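Side-chain contacts in tropomodulin (Caenorhabditis elegans, PDB 1PGV), which probably caps the pointed end of actin filaments, blocking elongation and depolymerization there, and is represented here by its C-terminal domain: residues R117-R120 / S121-V124; F131-D134 / N135-Q138; F166-M169 / E170-H173. All coordinates share one frame; numbering follows the deposited sequence.

Interaction 1: R117-R120 / S121-V124; sequences RLLR and STLV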
loop_
_atom_site.group_PDB
_atom_site.type_symbol
_atom_site.label_atom_id
_atom_site.label_comp_id
_atom_site.label_asym_id
_atom_site.label_seq_id
_atom_site.Cartn_x
_atom_site.Cartn_y
_atom_site.Cartn_z
ATOM N N ARG A 117 -5.759 8.056 -3.742
ATOM C CA ARG A 117 -5.327 8.768 -2.549
ATOM C C ARG A 117 -4.240 7.973 -1.818
ATOM O O ARG A 117 -3.273 8.549 -1.325
ATOM C CB ARG A 117 -6.511 9.013 -1.613
ATOM C CG ARG A 117 -7.559 9.959 -2.190
ATOM C CD ARG A 117 -8.741 10.097 -1.239
ATOM N NE ARG A 117 -8.340 10.691 0.032
ATOM C CZ ARG A 117 -9.045 10.603 1.156
ATOM N NH1 ARG A 117 -10.196 9.940 1.171
ATOM N NH2 ARG A 117 -8.600 11.179 2.265
ATOM N N LEU A 118 -4.397 6.654 -1.760
ATOM C CA LEU A 118 -3.400 5.820 -1.085
ATOM C C LEU A 118 -2.039 5.938 -1.781
ATOM O O LEU A 118 -1.006 6.096 -1.121
ATOM C CB LEU A 118 -3.847 4.355 -1.057
ATOM C CG LEU A 118 -5.133 4.041 -0.278
ATOM C CD1 LEU A 118 -5.424 2.553 -0.380
ATOM C CD2 LEU A 118 -4.996 4.472 1.175
ATOM N N LEU A 119 -2.031 5.863 -3.108
ATOM C CA LEU A 119 -0.778 5.985 -3.855
ATOM C C LEU A 119 -0.167 7.374 -3.721
ATOM O O LEU A 119 1.047 7.520 -3.618
ATOM C CB LEU A 119 -0.990 5.664 -5.339
ATOM C CG LEU A 119 -0.657 4.246 -5.800
ATOM C CD1 LEU A 119 -1.058 4.083 -7.256
ATOM C CD2 LEU A 119 0.844 3.986 -5.631
ATOM N N ARG A 120 -0.995 8.413 -3.716
ATOM C CA ARG A 120 -0.444 9.750 -3.585
ATOM C C ARG A 120 0.159 9.927 -2.186
ATOM O O ARG A 120 1.150 10.640 -2.010
ATOM C CB ARG A 120 -1.533 10.802 -3.853
ATOM C CG ARG A 120 -1.007 12.226 -3.979
ATOM C CD ARG A 120 -1.928 13.059 -4.871
ATOM N NE ARG A 120 -1.771 12.742 -6.290
ATOM C CZ ARG A 120 -0.913 13.356 -7.103
ATOM N NH1 ARG A 120 -0.135 14.322 -6.636
ATOM N NH2 ARG A 120 -0.844 13.020 -8.383
ATOM N N SER A 121 -0.416 9.258 -1.194
ATOM C CA SER A 121 0.091 9.367 0.170
ATOM C C SER A 121 1.466 8.721 0.342
ATOM O O SER A 121 2.176 9.028 1.291
ATOM C CB SER A 121 -0.895 8.749 1.165
ATOM O OG SER A 121 -1.048 7.358 0.954
ATOM N N THR A 122 1.831 7.838 -0.580
ATOM C CA THR A 122 3.132 7.159 -0.505
ATOM C C THR A 122 4.288 8.148 -0.669
ATOM O O THR A 122 5.444 7.833 -0.362
ATOM C CB THR A 122 3.271 6.078 -1.600
ATOM O OG1 THR A 122 3.306 6.696 -2.893
ATOM C CG2 THR A 122 2.101 5.098 -1.537
ATOM N N LEU A 123 3.976 9.354 -1.135
ATOM C CA LEU A 123 5.003 10.362 -1.358
ATOM C C LEU A 123 5.539 11.027 -0.101
ATOM O O LEU A 123 6.628 11.604 -0.120
ATOM C CB LEU A 123 4.478 11.441 -2.315
ATOM C CG LEU A 123 4.149 10.967 -3.731
ATOM C CD1 LEU A 123 3.499 12.112 -4.523
ATOM C CD2 LEU A 123 5.424 10.502 -4.428
ATOM N N VAL A 124 4.796 10.943 0.994
ATOM C CA VAL A 124 5.229 11.580 2.228
ATOM C C VAL A 124 6.543 11.014 2.775
ATOM O O VAL A 124 7.492 11.763 3.019
ATOM C CB VAL A 124 4.135 11.478 3.303
ATOM C CG1 VAL A 124 4.599 12.147 4.589
ATOM C CG2 VAL A 124 2.853 12.136 2.790
#

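Interaction 2: F131-D134 / N135-Q138; sequences FKAD and NQRQ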
loop_
_atom_site.group_PDB
_atom_site.type_symbol
_atom_site.label_atom_id
_atom_site.label_comp_id
_atom_site.label_asym_id
_atom_site.label_seq_id
_atom_site.Cartn_x
_atom_site.Cartn_y
_atom_site.Cartn_z
ATOM N N PHE A 131 3.333 -1.845 -3.810
ATOM C CA PHE A 131 1.946 -1.479 -3.518
ATOM C C PHE A 131 1.067 -2.290 -4.466
ATOM O O PHE A 131 1.074 -2.055 -5.666
ATOM C CB PHE A 131 1.754 0.030 -3.749
ATOM C CG PHE A 131 0.353 0.517 -3.492
ATOM C CD1 PHE A 131 -0.631 0.393 -4.464
ATOM C CD2 PHE A 131 0.017 1.087 -2.266
ATOM C CE1 PHE A 131 -1.937 0.831 -4.221
ATOM C CE2 PHE A 131 -1.285 1.528 -2.013
ATOM C CZ PHE A 131 -2.264 1.396 -2.997
ATOM N N LYS A 132 0.331 -3.259 -3.934
ATOM C CA LYS A 132 -0.516 -4.092 -4.777
ATOM C C LYS A 132 -1.974 -3.832 -4.435
ATOM O O LYS A 132 -2.354 -3.849 -3.270
ATOM C CB LYS A 132 -0.192 -5.575 -4.565
ATOM C CG LYS A 132 -0.542 -6.462 -5.771
ATOM C CD LYS A 132 -1.983 -6.296 -6.237
ATOM C CE LYS A 132 -2.272 -7.136 -7.466
ATOM N NZ LYS A 132 -1.380 -6.812 -8.617
ATOM N N ALA A 133 -2.787 -3.609 -5.461
ATOM C CA ALA A 133 -4.199 -3.326 -5.243
ATOM C C ALA A 133 -5.068 -3.715 -6.430
ATOM O O ALA A 133 -6.166 -3.178 -6.597
ATOM C CB ALA A 133 -4.372 -1.847 -4.944
ATOM N N ASP A 134 -4.598 -4.654 -7.244
ATOM C CA ASP A 134 -5.365 -5.055 -8.417
ATOM C C ASP A 134 -6.549 -5.948 -8.070
ATOM O O ASP A 134 -6.675 -6.436 -6.948
ATOM C CB ASP A 134 -4.472 -5.786 -9.420
ATOM C CG ASP A 134 -4.827 -5.463 -10.866
ATOM O OD1 ASP A 134 -6.017 -5.200 -11.160
ATOM O OD2 ASP A 134 -3.910 -5.484 -11.714
ATOM N N ASN A 135 -7.418 -6.139 -9.056
ATOM C CA ASN A 135 -8.595 -6.985 -8.919
ATOM C C ASN A 135 -9.632 -6.545 -7.898
ATOM O O ASN A 135 -10.203 -7.385 -7.198
ATOM C CB ASN A 135 -8.172 -8.423 -8.620
ATOM C CG ASN A 135 -7.371 -9.035 -9.748
ATOM O OD1 ASN A 135 -7.813 -9.057 -10.900
ATOM N ND2 ASN A 135 -6.185 -9.537 -9.427
ATOM N N GLN A 136 -9.874 -5.242 -7.799
ATOM C CA GLN A 136 -10.899 -4.758 -6.878
ATOM C C GLN A 136 -12.208 -5.077 -7.592
ATOM O O GLN A 136 -12.199 -5.373 -8.792
ATOM C CB GLN A 136 -10.794 -3.245 -6.665
ATOM C CG GLN A 136 -9.499 -2.756 -6.010
ATOM C CD GLN A 136 -9.225 -3.407 -4.666
ATOM O OE1 GLN A 136 -10.120 -3.541 -3.829
ATOM N NE2 GLN A 136 -7.976 -3.801 -4.446
ATOM N N ARG A 137 -13.325 -5.032 -6.872
ATOM C CA ARG A 137 -14.617 -5.312 -7.490
ATOM C C ARG A 137 -14.829 -4.314 -8.624
ATOM O O ARG A 137 -15.252 -4.686 -9.716
ATOM C CB ARG A 137 -15.743 -5.208 -6.453
ATOM C CG ARG A 137 -17.146 -5.392 -7.031
ATOM C CD ARG A 137 -17.268 -6.667 -7.862
ATOM N NE ARG A 137 -17.158 -7.885 -7.060
ATOM C CZ ARG A 137 -18.055 -8.280 -6.160
ATOM N NH1 ARG A 137 -19.144 -7.554 -5.937
ATOM N NH2 ARG A 137 -17.867 -9.406 -5.484
ATOM N N GLN A 138 -14.523 -3.046 -8.355
ATOM C CA GLN A 138 -14.626 -1.985 -9.359
ATOM C C GLN A 138 -13.262 -1.914 -10.026
ATOM O O GLN A 138 -12.363 -1.245 -9.518
ATOM C CB GLN A 138 -14.893 -0.627 -8.709
ATOM C CG GLN A 138 -16.226 -0.457 -8.032
ATOM C CD GLN A 138 -16.402 0.956 -7.502
ATOM O OE1 GLN A 138 -16.267 1.932 -8.245
ATOM N NE2 GLN A 138 -16.699 1.073 -6.213
#

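Interaction 3: F166-M169 / E170-H173; sequences FASM and EARH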
loop_
_atom_site.group_PDB
_atom_site.type_symbol
_atom_site.label_atom_id
_atom_site.label_comp_id
_atom_site.label_asym_id
_atom_site.label_seq_id
_atom_site.Cartn_x
_atom_site.Cartn_y
_atom_site.Cartn_z
ATOM N N PHE A 166 -3.522 -0.362 -15.716
ATOM C CA PHE A 166 -3.853 0.896 -16.381
ATOM C C PHE A 166 -4.344 0.641 -17.800
ATOM O O PHE A 166 -3.835 -0.238 -18.495
ATOM C CB PHE A 166 -2.623 1.806 -16.444
ATOM C CG PHE A 166 -2.131 2.266 -15.104
ATOM C CD1 PHE A 166 -2.662 3.406 -14.506
ATOM C CD2 PHE A 166 -1.135 1.558 -14.431
ATOM C CE1 PHE A 166 -2.211 3.837 -13.259
ATOM C CE2 PHE A 166 -0.678 1.981 -13.185
ATOM C CZ PHE A 166 -1.213 3.120 -12.596
ATOM N N ALA A 167 -5.340 1.412 -18.228
ATOM C CA ALA A 167 -5.870 1.275 -19.579
ATOM C C ALA A 167 -5.183 2.315 -20.462
ATOM O O ALA A 167 -5.048 2.137 -21.670
ATOM C CB ALA A 167 -7.394 1.494 -19.576
ATOM N N SER A 168 -4.740 3.401 -19.837
ATOM C CA SER A 168 -4.068 4.482 -20.541
ATOM C C SER A 168 -2.652 4.118 -20.974
ATOM O O SER A 168 -1.838 3.715 -20.145
ATOM C CB SER A 168 -4.003 5.724 -19.648
ATOM O OG SER A 168 -3.135 6.699 -20.202
ATOM N N MET A 169 -2.372 4.275 -22.268
ATOM C CA MET A 169 -1.042 4.006 -22.828
ATOM C C MET A 169 0.006 4.872 -22.142
ATOM O O MET A 169 1.081 4.390 -21.747
ATOM C CB MET A 169 -1.021 4.334 -24.322
ATOM C CG MET A 169 -1.779 3.364 -25.178
ATOM S SD MET A 169 -1.073 1.740 -24.975
ATOM C CE MET A 169 0.476 1.946 -25.878
ATOM N N GLU A 170 -0.305 6.159 -22.019
ATOM C CA GLU A 170 0.596 7.111 -21.390
ATOM C C GLU A 170 0.881 6.745 -19.938
ATOM O O GLU A 170 2.022 6.848 -19.481
ATOM C CB GLU A 170 0.014 8.524 -21.444
ATOM C CG GLU A 170 1.003 9.607 -21.036
ATOM C CD GLU A 170 0.367 10.981 -20.950
ATOM O OE1 GLU A 170 -0.604 11.229 -21.697
ATOM O OE2 GLU A 170 0.843 11.812 -20.146
ATOM N N ALA A 171 -0.151 6.336 -19.204
ATOM C CA ALA A 171 0.044 5.964 -17.808
ATOM C C ALA A 171 0.934 4.723 -17.749
ATOM O O ALA A 171 1.924 4.696 -17.013
ATOM C CB ALA A 171 -1.301 5.681 -17.132
ATOM N N ARG A 172 0.585 3.705 -18.531
ATOM C CA ARG A 172 1.360 2.464 -18.554
ATOM C C ARG A 172 2.840 2.747 -18.820
ATOM O O ARG A 172 3.718 2.250 -18.107
ATOM C CB ARG A 172 0.805 1.519 -19.623
ATOM C CG ARG A 172 -0.641 1.108 -19.380
ATOM C CD ARG A 172 -1.152 0.146 -20.443
ATOM N NE ARG A 172 -0.380 -1.092 -20.466
ATOM C CZ ARG A 172 -0.703 -2.159 -21.185
ATOM N NH1 ARG A 172 -1.791 -2.144 -21.947
ATOM N NH2 ARG A 172 0.065 -3.239 -21.147
ATOM N N HIS A 173 3.107 3.559 -19.842
ATOM C CA HIS A 173 4.471 3.922 -20.214
ATOM C C HIS A 173 5.198 4.716 -19.130
ATOM O O HIS A 173 6.324 4.376 -18.752
ATOM C CB HIS A 173 4.461 4.736 -21.513
ATOM C CG HIS A 173 5.799 5.294 -21.890
ATOM N ND1 HIS A 173 6.861 4.499 -22.270
ATOM C CD2 HIS A 173 6.250 6.570 -21.940
ATOM C CE1 HIS A 173 7.906 5.262 -22.538
ATOM N NE2 HIS A 173 7.562 6.523 -22.344
HETATM O O HOH W 1 -3.960 0.070 -22.830
#

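Interaction 1: R117-R120 / S121-V124
T122 turns its hydroxyl back onto the carbonyl of L119: OG1 donates a hydrogen bond to L119 O, 2.5 Å away and in the carbonyl plane. A chi1 of 67° places OG1 between the backbone N and carbonyl carbon of its own residue and leaves CG2 3.3 Å from L118 O. The hydroxyl also has a weak hydrogen bond with N156. An alanine here lacks OG1 and CG2, and L119 O would probably lose its in-plane donor and N156 its weak partner. S121 OG also approaches L118 O, but so closely, in one of two modelled conformers, that the bond is doubtful.

Among backbone bonds, S121 N reaches R117 O at 2.9 Å in the alpha-helical pattern. T122 N then bonds to L119 O (3.2 Å) and L123 N to R120 O (3.2 Å), three residues back, as helix 112-121 gives way to a type I turn from S121 to V124 that leads toward strand 130-132 of this leucine-rich-repeat-like alpha/beta domain. L119 O thus holds two donors, the amide standing 69° out of its plane.

Apolar contact is slight: L119 CD2 lies 4.4 Å from T122 CG2. R120 sends its guanidinium outside the turn, to a salt bridge with D148.

Interaction 2: F131-D134 / N135-Q138
A133 offers its carbonyl to the side chain of Q136, three residues further on. The Q136 NE2 to A133 O bond is 2.9 Å long and nearly straight at the hydrogen (170°). The two ends are used differently: A133 O lies almost in the amide plane of Q136, as suits an N-H pointing at it, whereas NE2 stands above the carbonyl plane of A133, 57° out of it, and does not follow a lone pair. With CG of the glutamine anti to its own carbonyl carbon, a bend at chi2 (-56°) folds the amide back over the chain; CG passes 3.4 Å from A133 O and the amide arrives beside the alanine, with NE2 4.1 Å from A133 CB.

The same amide has partners in the loop that follows the neighbouring strand 102-104, NE2 donating to V105 O and OE1 accepting from L110 N. The buried amide is gripped at both its N and its O, which fixes its rotation, and it joins the loops after adjacent strands 102-104 and 130-132. Following strand 130-132, Q136 falls where the leucine-rich-repeat consensus has its asparagine, and its links to neighbouring loop backbone are consistent with the asparagine ladder of that fold.

D134 next bends its carboxylate forward onto the amide of the following residue: OD1 lies 2.7 Å from N135 N, met on its anti side and close to the carboxylate plane. The contact is short but bent at the hydrogen. N135 itself takes a left-handed helical backbone conformation, which turns the chain and brings its CB to 3.0 Å from D134 O. Its amide runs alongside the D134-N135 peptide, with ND2 3.9 Å from D134 C.

Interaction 3: F166-M169 / E170-H173
S168 is the N-cap of helix 169-190, and the chain passes from an irregular lead-in directly into regular helical bonding. R172 N donates to S168 O at 2.9 Å, and H173 N to M169 O at 2.9 Å, both nearly straight and each donor tilted about 20° from the carbonyl plane.

The serine side chain completes the first turn. Its OG, anti to the backbone N (chi1 169°), accepts from A171 N at 3.2 Å, the capping bond at a first-turn amide expected of an N-cap serine. The CB atoms of S168 and A171 are also 3.7 Å apart. F166 approaches the same alanine with its ring, CD1 lying 3.7 Å from A171 CB. R172 packs its aliphatic part against the lead-in: CG is 3.6 Å from F166 CB, and CD 3.3 Å from F166 O. Beyond it, a water at the edge of the guanidinium, in its plane, accepts from R172 NH1 and donates to A167 O at 2.6 Å, tying the arginine's end to the loop.

E170 points its carboxylate along the helix to a salt bridge with R174. The lead-in is anchored to helix 143-155, where the carboxylate of E146 accepts from A167 N and S168 N; F166 lies on M149 of that helix, and A171 on M150.

Along the chain the three contacts come in series, with centres about 16 Å apart for interactions 1 and 2 and for 2 and 3, and about 19 Å for 1 and 3. Interactions 1 and 2 touch: F131 of strand 130-132 lies under helix 112-121, its CZ 3.9 Å from L118 CB and its CE1 4.0 Å from L119 CG. Interaction 3 touches neither, but helix 143-155 stands between, with M149 meeting both L119 and F166. All three fall at junctions between the five-stranded parallel sheet and the helix layer, and the apolar layer of L118, L119, F131 and M149 links them within the C-terminal domain of this probable pointed-end capping protein.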